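PDB 4O5P: DUF2235 domain-containing protein from Pseudomonas aeruginosa, which is a type VI secretion effector, Tle1, with phospholipase activity, and probably attacks the membrane lipids of target cells through an alpha/beta-hydrolase catalytic domain. Local coordinates for residues F612-E617 and K695-L700; A620-Q625 and F682-V687. All blocks are in the same frame, centred on the assembly; numbering follows the deposited sequence.

Contact 1 (F612-E617 and K695-L700)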
ATOM      1  N   PHE A 612      -7.077   1.556  16.025  1.00 15.46           N
ATOM      2  CA  PHE A 612      -6.902   2.630  16.997  1.00 18.11           C
ATOM      3  C   PHE A 612      -8.144   3.505  17.076  1.00 15.80           C
ATOM      4  O   PHE A 612      -8.977   3.488  16.175  1.00 14.86           O
ATOM      5  CB  PHE A 612      -5.788   3.583  16.554  1.00 16.37           C
ATOM      6  CG  PHE A 612      -4.446   2.954  16.425  1.00 17.78           C
ATOM      7  CD1 PHE A 612      -3.697   2.642  17.555  1.00 18.97           C
ATOM      8  CD2 PHE A 612      -3.915   2.698  15.172  1.00 15.26           C
ATOM      9  CE1 PHE A 612      -2.451   2.066  17.430  1.00 18.26           C
ATOM     10  CE2 PHE A 612      -2.668   2.133  15.042  1.00 19.12           C
ATOM     11  CZ  PHE A 612      -1.932   1.820  16.176  1.00 19.31           C
ATOM     12  N   LEU A 613      -8.205   4.309  18.139  1.00 14.99           N
ATOM     13  CA  LEU A 613      -9.091   5.468  18.255  1.00 18.28           C
ATOM     14  C   LEU A 613      -8.227   6.730  18.344  1.00 18.36           C
ATOM     15  O   LEU A 613      -7.140   6.692  18.921  1.00 16.15           O
ATOM     16  CB  LEU A 613      -9.929   5.376  19.530  1.00 17.28           C
ATOM     17  CG  LEU A 613     -11.159   4.478  19.517  1.00 18.00           C
ATOM     18  CD1 LEU A 613     -11.886   4.546  20.853  1.00 20.00           C
ATOM     19  CD2 LEU A 613     -12.057   4.897  18.388  1.00 20.44           C
ATOM     20  N   ILE A 614      -8.692   7.842  17.783  1.00 17.90           N
ATOM     21  CA  ILE A 614      -7.948   9.100  17.900  1.00 17.40           C
ATOM     22  C   ILE A 614      -8.495   9.946  19.066  1.00 20.63           C
ATOM     23  O   ILE A 614      -9.584   9.678  19.592  1.00 16.55           O
ATOM     24  CB  ILE A 614      -8.001   9.921  16.606  1.00 23.09           C
ATOM     25  CG1 ILE A 614      -9.443  10.332  16.294  1.00 20.29           C
ATOM     26  CG2 ILE A 614      -7.388   9.132  15.427  1.00 19.36           C
ATOM     27  CD1 ILE A 614      -9.576  11.092  15.002  1.00 23.49           C
ATOM     28  N   ASN A 615      -7.742  10.967  19.458  1.00 16.80           N
ATOM     29  CA  ASN A 615      -8.064  11.753  20.645  1.00 22.91           C
ATOM     30  C   ASN A 615      -9.015  12.900  20.318  1.00 20.11           C
ATOM     31  O   ASN A 615      -8.810  13.595  19.332  1.00 18.05           O
ATOM     32  CB  ASN A 615      -6.768  12.309  21.252  1.00 22.44           C
ATOM     33  CG  ASN A 615      -7.013  13.160  22.478  1.00 21.98           C
ATOM     34  OD1 ASN A 615      -6.992  14.392  22.412  1.00 22.91           O
ATOM     35  ND2 ASN A 615      -7.250  12.507  23.608  1.00 24.00           N
ATOM     36  N   GLU A 616     -10.028  13.123  21.159  1.00 21.35           N
ATOM     37  CA  GLU A 616     -11.065  14.123  20.862  1.00 20.36           C
ATOM     38  C   GLU A 616     -10.524  15.547  20.842  1.00 20.87           C
ATOM     39  O   GLU A 616     -10.815  16.323  19.922  1.00 18.87           O
ATOM     40  CB  GLU A 616     -12.229  14.028  21.854  1.00 22.24           C
ATOM     41  CG  GLU A 616     -12.870  12.645  21.951  1.00 24.50           C
ATOM     42  CD  GLU A 616     -12.350  11.849  23.139  1.00 26.88           C
ATOM     43  OE1 GLU A 616     -11.140  11.524  23.158  1.00 21.10           O
ATOM     44  OE2 GLU A 616     -13.157  11.560  24.057  1.00 26.54           O
ATOM     45  N   GLU A 617      -9.742  15.879  21.862  1.00 21.93           N
ATOM     46  CA  GLU A 617      -9.063  17.169  21.945  1.00 21.87           C
ATOM     47  C   GLU A 617      -8.191  17.428  20.712  1.00 21.40           C
ATOM     48  O   GLU A 617      -8.303  18.486  20.076  1.00 20.50           O
ATOM     49  CB  GLU A 617      -8.223  17.248  23.237  1.00 22.56           C
ATOM     50  CG  GLU A 617      -9.040  17.516  24.531  1.00 27.33           C
ATOM     51  CD  GLU A 617      -9.976  16.370  24.917  1.00 31.12           C
ATOM     52  OE1 GLU A 617      -9.523  15.201  24.962  1.00 30.61           O
ATOM     53  OE2 GLU A 617     -11.173  16.629  25.181  1.00 30.62           O
ATOM     54  N   LYS A 695       0.251  11.683  15.365  1.00 17.28           N
ATOM     55  CA  LYS A 695      -0.837  12.035  16.260  1.00 21.15           C
ATOM     56  C   LYS A 695      -0.974  10.973  17.340  1.00 21.81           C
ATOM     57  O   LYS A 695      -0.468   9.846  17.201  1.00 19.22           O
ATOM     58  CB  LYS A 695      -2.144  12.198  15.487  1.00 23.41           C
ATOM     59  CG  LYS A 695      -2.640  10.913  14.854  1.00 19.71           C
ATOM     60  CD  LYS A 695      -3.956  11.138  14.104  1.00 20.62           C
ATOM     61  CE  LYS A 695      -3.777  12.057  12.900  1.00 23.12           C
ATOM     62  NZ  LYS A 695      -5.103  12.412  12.316  1.00 21.31           N
ATOM     63  N   ARG A 696      -1.648  11.341  18.421  1.00 17.41           N
ATOM     64  CA  ARG A 696      -1.853  10.441  19.535  1.00 18.45           C
ATOM     65  C   ARG A 696      -2.880   9.387  19.164  1.00 21.49           C
ATOM     66  O   ARG A 696      -3.889   9.683  18.507  1.00 18.87           O
ATOM     67  CB  ARG A 696      -2.305  11.219  20.779  1.00 21.27           C
ATOM     68  CG  ARG A 696      -1.281  12.257  21.259  1.00 21.90           C
ATOM     69  CD  ARG A 696      -1.561  12.681  22.694  1.00 26.70           C
ATOM     70  NE  ARG A 696      -2.714  13.567  22.766  1.00 22.15           N
ATOM     71  CZ  ARG A 696      -3.398  13.833  23.873  1.00 26.16           C
ATOM     72  NH1 ARG A 696      -3.066  13.268  25.030  1.00 24.43           N
ATOM     73  NH2 ARG A 696      -4.427  14.658  23.811  1.00 24.37           N
ATOM     74  N   LEU A 697      -2.611   8.151  19.574  1.00 17.15           N
ATOM     75  CA  LEU A 697      -3.493   7.043  19.279  1.00 16.41           C
ATOM     76  C   LEU A 697      -3.704   6.204  20.520  1.00 18.65           C
ATOM     77  O   LEU A 697      -2.836   6.150  21.399  1.00 18.51           O
ATOM     78  CB  LEU A 697      -2.903   6.159  18.184  1.00 18.46           C
ATOM     79  CG  LEU A 697      -2.625   6.758  16.810  1.00 18.40           C
ATOM     80  CD1 LEU A 697      -1.934   5.706  15.954  1.00 14.83           C
ATOM     81  CD2 LEU A 697      -3.928   7.191  16.166  1.00 17.56           C
ATOM     82  N   SER A 698      -4.866   5.557  20.579  1.00 18.24           N
ATOM     83  CA  SER A 698      -5.194   4.631  21.652  1.00 20.28           C
ATOM     84  C   SER A 698      -5.466   3.296  20.995  1.00 16.77           C
ATOM     85  O   SER A 698      -6.231   3.237  20.030  1.00 19.01           O
ATOM     86  CB  SER A 698      -6.444   5.105  22.387  1.00 16.11           C
ATOM     87  OG  SER A 698      -6.937   4.115  23.267  1.00 20.82           O
ATOM     88  N   VAL A 699      -4.866   2.223  21.500  1.00 17.79           N
ATOM     89  CA  VAL A 699      -5.085   0.921  20.872  1.00 15.58           C
ATOM     90  C   VAL A 699      -6.469   0.420  21.239  1.00 20.69           C
ATOM     91  O   VAL A 699      -6.793   0.286  22.418  1.00 14.84           O
ATOM     92  CB  VAL A 699      -4.037  -0.129  21.286  1.00 20.81           C
ATOM     93  CG1 VAL A 699      -4.352  -1.456  20.623  1.00 16.90           C
ATOM     94  CG2 VAL A 699      -2.631   0.335  20.912  1.00 14.41           C
ATOM     95  N   LEU A 700      -7.287   0.148  20.227  1.00 18.78           N
ATOM     96  CA  LEU A 700      -8.636  -0.354  20.463  1.00 22.55           C
ATOM     97  C   LEU A 700      -8.609  -1.869  20.357  1.00 21.99           C
ATOM     98  O   LEU A 700      -9.269  -2.578  21.124  1.00 19.57           O
ATOM     99  CB  LEU A 700      -9.594   0.224  19.417  1.00 19.38           C
ATOM    100  CG  LEU A 700     -11.089   0.024  19.589  1.00 26.23           C
ATOM    101  CD1 LEU A 700     -11.571   0.619  20.918  1.00 24.76           C
ATOM    102  CD2 LEU A 700     -11.815   0.658  18.402  1.00 23.94           C
TER
HETATM  103  O   HOH W   1      -5.508  11.858  18.159  1.00 22.80           O
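F612 and L697 both turn CG away from the carbonyl carbon (chi1 -61° and -60°), and these torsions bring CD1 of L697 over the centre of the F612 ring. They belong to neighbouring strands of a four-stranded antiparallel sheet, in which strand 294-299, from the catalytic range, pairs with strand 609-614 of the C-terminal range, and 697-702 follows on its other side. The CH-pi contact is almost perpendicular to the ring: CD1 of L697 sits 3.6 Å from the F612 centroid, 6° off the normal. The other branch of the same leucine, CD2, lies 4.0 Å from CG2 of I614, so L697 touches F612 with one methyl and I614 with the other. V699 reaches the aromatic ring too, with CG2 3.9 Å from CE1 of F612, and P779 packs on both F612 and L697.

Within the two segments L613 and S698 form the hydrogen-bonded pair, and L700 carries the pairing on to V611. L613 N donates to S698 O at 2.9 Å and S698 N donates to L613 O at 3.0 Å. On the sheet face that carries these two residues, L613 packs against L700 through their CD1 atoms, with F294 of the edge strand touching both leucines, while S698 OG is held by the carbonyl of R773.

Toward N615 and R696 the backbones lie farther apart, and helix 616-637 begins at E616. N615 is its N-cap, OD1 accepting from D618 N. The R696 guanidinium passes with one face toward the N615 amide, and its NE forms a salt bridge with D618. Where the backbones have parted, one water fills in, accepting from N615 N and donating to R696 O, both at 2.7 Å.

Contact 2 (A620-Q625 and F682-V687)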
ATOM      1  N   ALA A 620     -10.201  18.039  17.596  1.00 13.01           N
ATOM      2  CA  ALA A 620     -10.718  19.412  17.617  1.00 18.62           C
ATOM      3  C   ALA A 620      -9.624  20.380  17.167  1.00 16.43           C
ATOM      4  O   ALA A 620      -9.851  21.240  16.314  1.00 15.67           O
ATOM      5  CB  ALA A 620     -11.239  19.790  19.025  1.00 13.84           C
ATOM      6  N   GLU A 621      -8.423  20.230  17.709  1.00 15.92           N
ATOM      7  CA  GLU A 621      -7.385  21.181  17.335  1.00 16.82           C
ATOM      8  C   GLU A 621      -6.963  21.023  15.875  1.00 22.15           C
ATOM      9  O   GLU A 621      -6.686  22.018  15.209  1.00 21.04           O
ATOM     10  CB  GLU A 621      -6.196  21.148  18.303  1.00 23.90           C
ATOM     11  CG  GLU A 621      -4.824  21.463  17.684  1.00 27.37           C
ATOM     12  CD  GLU A 621      -4.660  22.883  17.140  1.00 31.74           C
ATOM     13  OE1 GLU A 621      -5.607  23.704  17.200  1.00 34.31           O
ATOM     14  OE2 GLU A 621      -3.549  23.185  16.635  1.00 37.91           O
ATOM     15  N   GLU A 622      -6.959  19.790  15.363  1.00 17.28           N
ATOM     16  CA  GLU A 622      -6.616  19.576  13.968  1.00 19.62           C
ATOM     17  C   GLU A 622      -7.640  20.289  13.098  1.00 16.81           C
ATOM     18  O   GLU A 622      -7.274  20.979  12.138  1.00 15.19           O
ATOM     19  CB  GLU A 622      -6.550  18.067  13.611  1.00 18.46           C
ATOM     20  CG  GLU A 622      -5.302  17.336  14.160  1.00 21.48           C
ATOM     21  CD  GLU A 622      -5.114  15.921  13.590  1.00 20.76           C
ATOM     22  OE1 GLU A 622      -5.890  15.488  12.706  1.00 20.28           O
ATOM     23  OE2 GLU A 622      -4.166  15.229  14.021  1.00 23.50           O
ATOM     24  N   TYR A 623      -8.921  20.091  13.420  1.00 17.71           N
ATOM     25  CA  TYR A 623      -9.988  20.747  12.668  1.00 17.41           C
ATOM     26  C   TYR A 623      -9.727  22.240  12.636  1.00 17.02           C
ATOM     27  O   TYR A 623      -9.796  22.870  11.578  1.00 15.17           O
ATOM     28  CB  TYR A 623     -11.371  20.483  13.288  1.00 17.34           C
ATOM     29  CG  TYR A 623     -12.482  21.305  12.646  1.00 14.79           C
ATOM     30  CD1 TYR A 623     -12.695  22.639  13.016  1.00 17.39           C
ATOM     31  CD2 TYR A 623     -13.327  20.752  11.694  1.00 15.00           C
ATOM     32  CE1 TYR A 623     -13.680  23.399  12.433  1.00 12.23           C
ATOM     33  CE2 TYR A 623     -14.341  21.510  11.108  1.00 14.71           C
ATOM     34  CZ  TYR A 623     -14.506  22.836  11.486  1.00 16.03           C
ATOM     35  OH  TYR A 623     -15.503  23.629  10.924  1.00 14.90           O
ATOM     36  N   SER A 624      -9.444  22.816  13.803  1.00 19.03           N
ATOM     37  CA  SER A 624      -9.263  24.257  13.865  1.00 18.22           C
ATOM     38  C   SER A 624      -8.031  24.772  13.126  1.00 17.44           C
ATOM     39  O   SER A 624      -8.093  25.797  12.449  1.00 18.27           O
ATOM     40  CB  SER A 624      -9.295  24.752  15.320  1.00 23.57           C
ATOM     41  OG  SER A 624     -10.593  24.543  15.877  1.00 25.69           O
ATOM     42  N   GLN A 625      -6.911  24.083  13.248  1.00 16.82           N
ATOM     43  CA  GLN A 625      -5.713  24.505  12.524  1.00 19.69           C
ATOM     44  C   GLN A 625      -5.946  24.420  11.007  1.00 15.60           C
ATOM     45  O   GLN A 625      -5.563  25.321  10.262  1.00 16.57           O
ATOM     46  CB  GLN A 625      -4.513  23.653  12.947  1.00 18.95           C
ATOM     47  CG  GLN A 625      -3.152  24.172  12.470  1.00 21.47           C
ATOM     48  CD  GLN A 625      -2.012  23.423  13.126  1.00 20.38           C
ATOM     49  OE1 GLN A 625      -1.595  23.749  14.243  1.00 22.50           O
ATOM     50  NE2 GLN A 625      -1.521  22.393  12.452  1.00 19.54           N
ATOM     51  N   PHE A 682     -11.024  17.323   7.323  1.00 17.02           N
ATOM     52  CA  PHE A 682     -10.618  18.177   8.413  1.00 15.29           C
ATOM     53  C   PHE A 682      -9.847  17.446   9.493  1.00 12.40           C
ATOM     54  O   PHE A 682      -9.856  17.851  10.649  1.00 11.57           O
ATOM     55  CB  PHE A 682     -11.816  18.957   8.954  1.00 15.47           C
ATOM     56  CG  PHE A 682     -12.201  20.103   8.072  1.00 17.46           C
ATOM     57  CD1 PHE A 682     -13.096  19.924   7.029  1.00 15.15           C
ATOM     58  CD2 PHE A 682     -11.599  21.353   8.244  1.00 16.43           C
ATOM     59  CE1 PHE A 682     -13.425  20.982   6.193  1.00 16.38           C
ATOM     60  CE2 PHE A 682     -11.916  22.421   7.418  1.00 19.40           C
ATOM     61  CZ  PHE A 682     -12.840  22.241   6.382  1.00 17.74           C
ATOM     62  N   ARG A 683      -9.150  16.391   9.087  1.00 13.32           N
ATOM     63  CA  ARG A 683      -8.150  15.735   9.929  1.00 16.39           C
ATOM     64  C   ARG A 683      -6.836  15.622   9.157  1.00 15.90           C
ATOM     65  O   ARG A 683      -6.834  15.490   7.918  1.00 13.24           O
ATOM     66  CB  ARG A 683      -8.599  14.327  10.299  1.00 13.65           C
ATOM     67  CG  ARG A 683      -9.761  14.272  11.274  1.00 15.74           C
ATOM     68  CD  ARG A 683     -10.267  12.842  11.439  1.00 17.49           C
ATOM     69  NE  ARG A 683     -11.620  12.873  11.958  1.00 23.58           N
ATOM     70  CZ  ARG A 683     -12.710  12.692  11.226  1.00 21.08           C
ATOM     71  NH1 ARG A 683     -12.614  12.408   9.933  1.00 16.47           N
ATOM     72  NH2 ARG A 683     -13.901  12.768  11.804  1.00 28.06           N
ATOM     73  N   TYR A 684      -5.718  15.665   9.866  1.00 15.71           N
ATOM     74  CA  TYR A 684      -4.456  15.382   9.199  1.00 15.96           C
ATOM     75  C   TYR A 684      -4.342  13.885   8.987  1.00 16.35           C
ATOM     76  O   TYR A 684      -4.915  13.087   9.750  1.00 15.98           O
ATOM     77  CB  TYR A 684      -3.264  15.918   9.991  1.00 15.86           C
ATOM     78  CG  TYR A 684      -3.253  17.425  10.069  1.00 16.21           C
ATOM     79  CD1 TYR A 684      -3.192  18.204   8.926  1.00 15.06           C
ATOM     80  CD2 TYR A 684      -3.300  18.063  11.296  1.00 17.25           C
ATOM     81  CE1 TYR A 684      -3.188  19.588   9.015  1.00 15.26           C
ATOM     82  CE2 TYR A 684      -3.304  19.412  11.386  1.00 16.27           C
ATOM     83  CZ  TYR A 684      -3.244  20.171  10.256  1.00 16.22           C
ATOM     84  OH  TYR A 684      -3.241  21.531  10.411  1.00 17.71           O
ATOM     85  N   ARG A 685      -3.640  13.503   7.928  1.00 15.05           N
ATOM     86  CA  ARG A 685      -3.442  12.096   7.616  1.00 15.45           C
ATOM     87  C   ARG A 685      -2.597  11.469   8.721  1.00 16.02           C
ATOM     88  O   ARG A 685      -1.685  12.114   9.252  1.00 13.86           O
ATOM     89  CB  ARG A 685      -2.724  11.974   6.274  1.00 15.50           C
ATOM     90  CG  ARG A 685      -2.393  10.553   5.846  1.00 12.50           C
ATOM     91  CD  ARG A 685      -1.569  10.552   4.562  1.00 14.53           C
ATOM     92  NE  ARG A 685      -1.567   9.223   3.964  1.00 14.52           N
ATOM     93  CZ  ARG A 685      -0.804   8.854   2.942  1.00 11.95           C
ATOM     94  NH1 ARG A 685       0.043   9.720   2.382  1.00 11.30           N
ATOM     95  NH2 ARG A 685      -0.885   7.611   2.498  1.00  9.23           N
ATOM     96  N   LEU A 686      -2.897  10.231   9.094  1.00 13.01           N
ATOM     97  CA  LEU A 686      -2.062   9.571  10.100  1.00 12.76           C
ATOM     98  C   LEU A 686      -0.774   9.104   9.440  1.00 17.67           C
ATOM     99  O   LEU A 686      -0.806   8.549   8.330  1.00 14.09           O
ATOM    100  CB  LEU A 686      -2.793   8.390  10.746  1.00 16.20           C
ATOM    101  CG  LEU A 686      -1.956   7.421  11.596  1.00 15.67           C
ATOM    102  CD1 LEU A 686      -1.331   8.137  12.814  1.00 15.32           C
ATOM    103  CD2 LEU A 686      -2.844   6.284  12.052  1.00 14.59           C
ATOM    104  N   VAL A 687       0.355   9.343  10.119  1.00 13.51           N
ATOM    105  CA  VAL A 687       1.668   8.956   9.618  1.00 13.78           C
ATOM    106  C   VAL A 687       2.432   8.219  10.708  1.00 12.71           C
ATOM    107  O   VAL A 687       2.521   8.695  11.845  1.00 13.30           O
ATOM    108  CB  VAL A 687       2.513  10.182   9.180  1.00 12.85           C
ATOM    109  CG1 VAL A 687       3.853   9.717   8.578  1.00 16.00           C
ATOM    110  CG2 VAL A 687       1.772  11.019   8.178  1.00 10.47           C
TER
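Y623 and F682 bring their CA atoms within 5.0 Å, and E622 and R683 follow at 5.8 Å, where an irregular loop passes the side of helix 616-637 without pairing its backbone to it. This is helix-to-loop packing in the C-terminal region, made by side chains of the helix meeting the loop as it heads for strand 687-689.

E622 does the polar work. Its chain is extended beyond CG and delivers OE1 to the backbone N of Y684, which donates at 2.9 Å with an N-H...O angle of 155°. The N-H comes from above the carboxylate, well out of its plane. The aliphatic part of the glutamate lies against the tyrosine ring, CG of E622 standing 3.6 Å from CD2 of Y684, and the carboxylate is steeply inclined to the ring. One turn on, Q625 reaches the far end of that ring, its CG 3.3 Å from OH of Y684. I626 of the same helix and T477 of helix 469-487 also pack on Y684.

Next along the helix from E622, Y623 swings CG anti to its backbone N (chi1 172°), placing CD2 3.6 Å from CB of F682. The two rings meet obliquely, their planes 33° apart, with CE2 of Y623 over one face of the F682 ring. Y623 OH continues past this aromatic pair to the carbonyl of D585 in helix 571-587.

E622 OE1 also takes a salt bridge from K695, so one oxygen serves an amide and an ammonium together. K695 NZ bonds to Y684 O as well, bridging helix and loop, and this positive neighbour probably favours the ionised carboxylate.

In the fold
From the N terminus, the chain first builds most of the large mixed sheet, with strand 294-299 set aside as a later partner for strand 609-614. That strand runs straight into helix 616-637, so the first halves of contacts 1 and 2 follow one another on continuous secondary structure. The chain then wanders through helix 649-657 and returns at 682-687, closing contact 2, before 695-700 closes contact 1 around it: the smaller loop nests within the larger. K695, from contact 1, reaches into contact 2 at Y684 O, while L686 packs on K695 and L697. Together they tie sheet, helix and returning loop, and R685 forms a salt bridge with D281, probably the aspartate of the hydrolase's Ser-His-Asp triad.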